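Local coordinates for lipoprotein (Klebsiella pneumoniae subsp. pneumoniae, PDB 4HWM), which is a bacterial lipoprotein of unknown function, belonging to the YedD-like family and probably anchored to the membrane through a lipid, at residues A[38-51]-A[54-67]. Sequence-based numbering, arbitrary orientation.
Sequences DAIASLIVTKEGDT and CRQWQRVIAQPGKL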
loop_
_atom_site.group_PDB
_atom_site.type_symbol
_atom_site.label_atom_id
_atom_site.label_comp_id
_atom_site.label_asym_id
_atom_site.label_seq_id
_atom_site.Cartn_x
_atom_site.Cartn_y
_atom_site.Cartn_z
ATOM N N ASP A 38 12.262 14.522 1.130
ATOM C CA ASP A 38 10.960 14.850 1.728
ATOM C C ASP A 38 9.783 14.084 1.131
ATOM O O ASP A 38 8.661 14.186 1.638
ATOM C CB ASP A 38 10.657 16.338 1.635
ATOM C CG ASP A 38 11.595 17.188 2.470
ATOM O OD1 ASP A 38 12.095 16.727 3.542
ATOM O OD2 ASP A 38 11.777 18.329 2.014
ATOM N N ALA A 39 10.035 13.312 0.077
ATOM C CA ALA A 39 8.980 12.493 -0.512
ATOM C C ALA A 39 8.512 11.457 0.539
ATOM O O ALA A 39 9.318 10.980 1.357
ATOM C CB ALA A 39 9.456 11.804 -1.795
ATOM N N ILE A 40 7.221 11.145 0.488
ATOM C CA ILE A 40 6.571 10.239 1.430
ATOM C C ILE A 40 5.850 9.150 0.634
ATOM O O ILE A 40 5.207 9.430 -0.367
ATOM C CB ILE A 40 5.531 10.989 2.314
ATOM C CG1 ILE A 40 6.187 12.123 3.090
ATOM C CG2 ILE A 40 4.800 10.043 3.300
ATOM C CD1 ILE A 40 5.227 13.156 3.609
ATOM N N ALA A 41 5.948 7.905 1.088
ATOM C CA ALA A 41 5.123 6.829 0.592
ATOM C C ALA A 41 4.288 6.235 1.708
ATOM O O ALA A 41 4.728 6.096 2.845
ATOM C CB ALA A 41 5.969 5.755 -0.064
ATOM N N SER A 42 3.080 5.850 1.340
ATOM C CA SER A 42 2.126 5.247 2.268
ATOM C C SER A 42 1.486 4.022 1.622
ATOM O O SER A 42 1.303 3.962 0.403
ATOM C CB SER A 42 1.014 6.248 2.614
ATOM O OG SER A 42 1.530 7.427 3.193
ATOM N N LEU A 43 1.108 3.073 2.468
ATOM C CA LEU A 43 0.383 1.886 2.019
ATOM C C LEU A 43 -0.740 1.631 3.016
ATOM O O LEU A 43 -0.489 1.504 4.200
ATOM C CB LEU A 43 1.294 0.646 1.962
ATOM C CG LEU A 43 0.668 -0.619 1.355
ATOM C CD1 LEU A 43 0.365 -0.458 -0.122
ATOM C CD2 LEU A 43 1.611 -1.822 1.605
ATOM N N ILE A 44 -1.965 1.560 2.508
ATOM C CA ILE A 44 -3.132 1.102 3.283
ATOM C C ILE A 44 -3.341 -0.370 2.984
ATOM O O ILE A 44 -3.285 -0.771 1.829
ATOM C CB ILE A 44 -4.431 1.881 2.916
ATOM C CG1 ILE A 44 -4.203 3.400 3.022
ATOM C CG2 ILE A 44 -5.626 1.363 3.733
ATOM C CD1 ILE A 44 -5.423 4.243 2.672
ATOM N N VAL A 45 -3.548 -1.165 4.041
ATOM C CA VAL A 45 -3.916 -2.570 3.867
ATOM C C VAL A 45 -5.164 -2.799 4.710
ATOM O O VAL A 45 -5.120 -2.621 5.930
ATOM C CB VAL A 45 -2.795 -3.534 4.307
ATOM C CG1 VAL A 45 -3.231 -5.005 4.127
ATOM C CG2 VAL A 45 -1.498 -3.272 3.548
ATOM N N THR A 46 -6.283 -3.128 4.081
ATOM C CA THR A 46 -7.520 -3.410 4.845
ATOM C C THR A 46 -7.497 -4.872 5.300
ATOM O O THR A 46 -6.749 -5.702 4.751
ATOM C CB THR A 46 -8.790 -3.157 4.059
ATOM O OG1 THR A 46 -8.958 -4.190 3.085
ATOM C CG2 THR A 46 -8.781 -1.761 3.396
ATOM N N LYS A 47 -8.374 -5.203 6.249
ATOM C CA LYS A 47 -8.396 -6.586 6.730
ATOM C C LYS A 47 -8.743 -7.562 5.598
ATOM O O LYS A 47 -8.202 -8.676 5.559
ATOM C CB LYS A 47 -9.302 -6.762 7.966
ATOM C CG LYS A 47 -10.807 -6.633 7.732
ATOM C CD LYS A 47 -11.604 -7.040 8.997
ATOM C CE LYS A 47 -13.102 -7.027 8.744
ATOM N NZ LYS A 47 -13.632 -5.701 8.280
ATOM N N GLU A 48 -9.592 -7.146 4.670
ATOM C CA GLU A 48 -9.993 -7.986 3.544
ATOM C C GLU A 48 -8.933 -8.102 2.452
ATOM O O GLU A 48 -9.077 -8.921 1.534
ATOM C CB GLU A 48 -11.303 -7.445 2.943
ATOM C CG GLU A 48 -12.490 -7.511 3.909
ATOM C CD GLU A 48 -12.607 -6.316 4.844
ATOM O OE1 GLU A 48 -11.821 -5.342 4.718
ATOM O OE2 GLU A 48 -13.500 -6.347 5.728
ATOM N N GLY A 49 -7.864 -7.296 2.527
ATOM C CA GLY A 49 -6.802 -7.384 1.533
ATOM C C GLY A 49 -6.873 -6.365 0.423
ATOM O O GLY A 49 -6.126 -6.477 -0.539
ATOM N N ASP A 50 -7.736 -5.355 0.536
ATOM C CA ASP A 50 -7.654 -4.224 -0.393
ATOM C C ASP A 50 -6.480 -3.340 0.048
ATOM O O ASP A 50 -6.176 -3.233 1.233
ATOM C CB ASP A 50 -8.924 -3.428 -0.429
ATOM C CG ASP A 50 -10.068 -4.177 -1.053
ATOM O OD1 ASP A 50 -10.101 -4.319 -2.276
ATOM O OD2 ASP A 50 -10.951 -4.658 -0.307
ATOM N N THR A 51 -5.814 -2.727 -0.924
ATOM C CA THR A 51 -4.687 -1.881 -0.629
ATOM C C THR A 51 -4.764 -0.553 -1.343
ATOM O O THR A 51 -5.531 -0.380 -2.303
ATOM C CB THR A 51 -3.385 -2.567 -1.023
ATOM O OG1 THR A 51 -3.319 -2.637 -2.448
ATOM C CG2 THR A 51 -3.245 -3.988 -0.371
ATOM N N CYS A 54 0.135 5.147 -2.003
ATOM C CA CYS A 54 0.033 6.598 -2.221
ATOM C C CYS A 54 1.380 7.209 -1.947
ATOM O O CYS A 54 1.904 7.080 -0.850
ATOM C CB CYS A 54 -1.038 7.182 -1.303
ATOM S SG CYS A 54 -1.348 8.922 -1.525
ATOM N N ARG A 55 1.952 7.854 -2.949
ATOM C CA ARG A 55 3.280 8.441 -2.831
ATOM C C ARG A 55 3.187 9.899 -3.213
ATOM O O ARG A 55 2.448 10.245 -4.107
ATOM C CB ARG A 55 4.244 7.711 -3.730
ATOM C CG ARG A 55 4.232 6.229 -3.436
ATOM C CD ARG A 55 5.251 5.506 -4.199
ATOM N NE ARG A 55 4.980 4.074 -4.265
ATOM C CZ ARG A 55 5.833 3.136 -4.627
ATOM N NH1 ARG A 55 7.074 3.443 -4.996
ATOM N NH2 ARG A 55 5.415 1.881 -4.670
ATOM N N GLN A 56 3.922 10.754 -2.530
ATOM C CA GLN A 56 3.771 12.181 -2.725
ATOM C C GLN A 56 5.082 12.922 -2.548
ATOM O O GLN A 56 5.917 12.586 -1.703
ATOM C CB GLN A 56 2.748 12.745 -1.752
ATOM C CG GLN A 56 3.074 12.580 -0.302
ATOM C CD GLN A 56 1.946 13.017 0.571
ATOM O OE1 GLN A 56 1.740 14.237 0.773
ATOM N NE2 GLN A 56 1.214 12.064 1.114
ATOM N N TRP A 57 5.246 13.945 -3.373
ATOM C CA TRP A 57 6.260 14.956 -3.136
ATOM C C TRP A 57 5.740 16.246 -3.773
ATOM O O TRP A 57 4.899 16.903 -3.179
ATOM C CB TRP A 57 7.640 14.507 -3.628
ATOM C CG TRP A 57 8.682 15.544 -3.354
ATOM C CD1 TRP A 57 8.836 16.274 -2.197
ATOM C CD2 TRP A 57 9.684 15.977 -4.247
ATOM N NE1 TRP A 57 9.887 17.153 -2.342
ATOM C CE2 TRP A 57 10.417 16.999 -3.593
ATOM C CE3 TRP A 57 10.034 15.623 -5.547
ATOM C CZ2 TRP A 57 11.492 17.642 -4.192
ATOM C CZ3 TRP A 57 11.092 16.268 -6.150
ATOM C CH2 TRP A 57 11.807 17.284 -5.475
ATOM N N GLN A 58 6.176 16.573 -4.980
ATOM C CA GLN A 58 5.609 17.706 -5.708
ATOM C C GLN A 58 4.222 17.377 -6.242
ATOM O O GLN A 58 3.394 18.268 -6.403
ATOM C CB GLN A 58 6.507 18.195 -6.854
ATOM C CG GLN A 58 7.895 18.621 -6.432
ATOM C CD GLN A 58 7.901 19.789 -5.511
ATOM O OE1 GLN A 58 7.253 20.806 -5.779
ATOM N NE2 GLN A 58 8.618 19.661 -4.403
ATOM N N ARG A 59 3.994 16.095 -6.539
ATOM C CA ARG A 59 2.707 15.583 -6.954
ATOM C C ARG A 59 2.423 14.292 -6.198
ATOM O O ARG A 59 3.333 13.697 -5.630
ATOM C CB ARG A 59 2.692 15.299 -8.455
ATOM C CG ARG A 59 2.813 16.566 -9.297
ATOM C CD ARG A 59 2.741 16.263 -10.784
ATOM N NE ARG A 59 3.922 15.532 -11.246
ATOM C CZ ARG A 59 4.020 14.837 -12.385
ATOM N NH1 ARG A 59 3.010 14.762 -13.236
ATOM N NH2 ARG A 59 5.151 14.197 -12.668
ATOM N N VAL A 60 1.156 13.899 -6.214
ATOM C CA VAL A 60 0.681 12.663 -5.618
ATOM C C VAL A 60 0.440 11.644 -6.724
ATOM O O VAL A 60 -0.107 11.975 -7.790
ATOM C CB VAL A 60 -0.647 12.928 -4.870
ATOM C CG1 VAL A 60 -1.234 11.660 -4.317
ATOM C CG2 VAL A 60 -0.459 13.959 -3.767
ATOM N N ILE A 61 0.848 10.410 -6.478
ATOM C CA ILE A 61 0.501 9.283 -7.317
ATOM C C ILE A 61 -0.046 8.222 -6.377
ATOM O O ILE A 61 0.632 7.811 -5.442
ATOM C CB ILE A 61 1.683 8.765 -8.176
ATOM C CG1 ILE A 61 1.253 7.517 -8.960
ATOM C CG2 ILE A 61 2.921 8.473 -7.364
ATOM C CD1 ILE A 61 2.079 7.266 -10.195
ATOM N N ALA A 62 -1.285 7.828 -6.608
ATOM C CA ALA A 62 -1.940 6.858 -5.763
ATOM C C ALA A 62 -2.623 5.773 -6.609
ATOM O O ALA A 62 -3.177 6.060 -7.678
ATOM C CB ALA A 62 -2.941 7.567 -4.876
ATOM N N GLN A 63 -2.552 4.534 -6.137
ATOM C CA GLN A 63 -3.074 3.385 -6.880
ATOM C C GLN A 63 -3.692 2.374 -5.949
ATOM O O GLN A 63 -3.016 1.884 -5.056
ATOM C CB GLN A 63 -1.955 2.664 -7.636
ATOM C CG GLN A 63 -1.138 3.562 -8.587
ATOM C CD GLN A 63 0.149 2.900 -8.940
ATOM O OE1 GLN A 63 1.227 3.403 -8.601
ATOM N NE2 GLN A 63 0.059 1.714 -9.528
ATOM N N PRO A 64 -4.970 2.034 -6.179
ATOM C CA PRO A 64 -5.557 0.912 -5.463
ATOM C C PRO A 64 -4.885 -0.413 -5.869
ATOM O O PRO A 64 -4.303 -0.528 -6.945
ATOM C CB PRO A 64 -7.035 0.970 -5.881
ATOM C CG PRO A 64 -7.265 2.471 -6.226
ATOM C CD PRO A 64 -5.973 2.816 -6.932
ATOM N N GLY A 65 -4.996 -1.431 -5.019
ATOM C CA GLY A 65 -4.497 -2.761 -5.318
ATOM C C GLY A 65 -5.155 -3.815 -4.436
ATOM O O GLY A 65 -6.105 -3.527 -3.715
ATOM N N LYS A 66 -4.607 -5.014 -4.520
ATOM C CA LYS A 66 -5.092 -6.170 -3.784
ATOM C C LYS A 66 -3.923 -6.984 -3.317
ATOM O O LYS A 66 -2.993 -7.179 -4.074
ATOM C CB LYS A 66 -5.898 -7.123 -4.704
ATOM C CG LYS A 66 -7.129 -6.570 -5.274
ATOM C CD LYS A 66 -7.745 -7.525 -6.286
ATOM C CE LYS A 66 -8.957 -6.965 -6.958
ATOM N NZ LYS A 66 -9.381 -7.917 -8.061
ATOM N N LEU A 67 -4.003 -7.559 -2.121
ATOM C CA LEU A 67 -3.009 -8.545 -1.710
ATOM C C LEU A 67 -3.238 -9.857 -2.455
ATOM O O LEU A 67 -4.389 -10.229 -2.750
ATOM C CB LEU A 67 -3.115 -8.841 -0.235
ATOM C CG LEU A 67 -2.828 -7.716 0.732
ATOM C CD1 LEU A 67 -2.989 -8.286 2.156
ATOM C CD2 LEU A 67 -1.439 -7.095 0.523
HETATM O O HOH W 1 11.421 18.794 -0.471
HETATM O O HOH W 2 2.112 9.274 1.049
HETATM O O HOH W 3 -8.707 -2.765 -3.991
HETATM O O HOH W 4 -2.002 -0.629 -3.916
#
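L67 meets V45, G49 and T51 where two consecutive β-hairpins of a closed, up-and-down antiparallel barrel share their middle strand, 50-56. From L67, CB and CG pass beside the G49 carbonyl oxygen, then the side chain forks. CD1 reaches V45 CG1 at 3.8 Å, the two side chains crossing at about a right angle, and CD2 rests 3.7 Å from T51 CG2. The L67 backbone N is hydrogen-bonded to G49 O, in the carbonyl plane. G49 closes the type I turn 46-49, with a positive phi of 98° that suits glycine.

T51 and G65 exchange two backbone bonds, yet each donor sits more than 50° above the acceptor's carbonyl plane. T51 OG1, set between its own backbone N and carbonyl carbon (chi1 70°), lies over the G65 backbone, 3.1 Å from G65 CA, so close that a CB on G65 would run into the hydroxyl. The hydroxyl's hydrogen bonds go instead to N76 OD1 and to a water that also donates to Q63 O.

At the far end, strand 40-45 pairs with 54-56 through I40–Q56 and S42–C54, two backbone bonds apiece. C54 SG, disulfide-linked to C110, ties this pair to helix 108-118. Beyond the strands, A39 CB packs on W57 CB, and one water bridges the two segments by accepting from W57 NE1 in the ring plane (2.9 Å) and donating to D38 OD2 (2.6 Å).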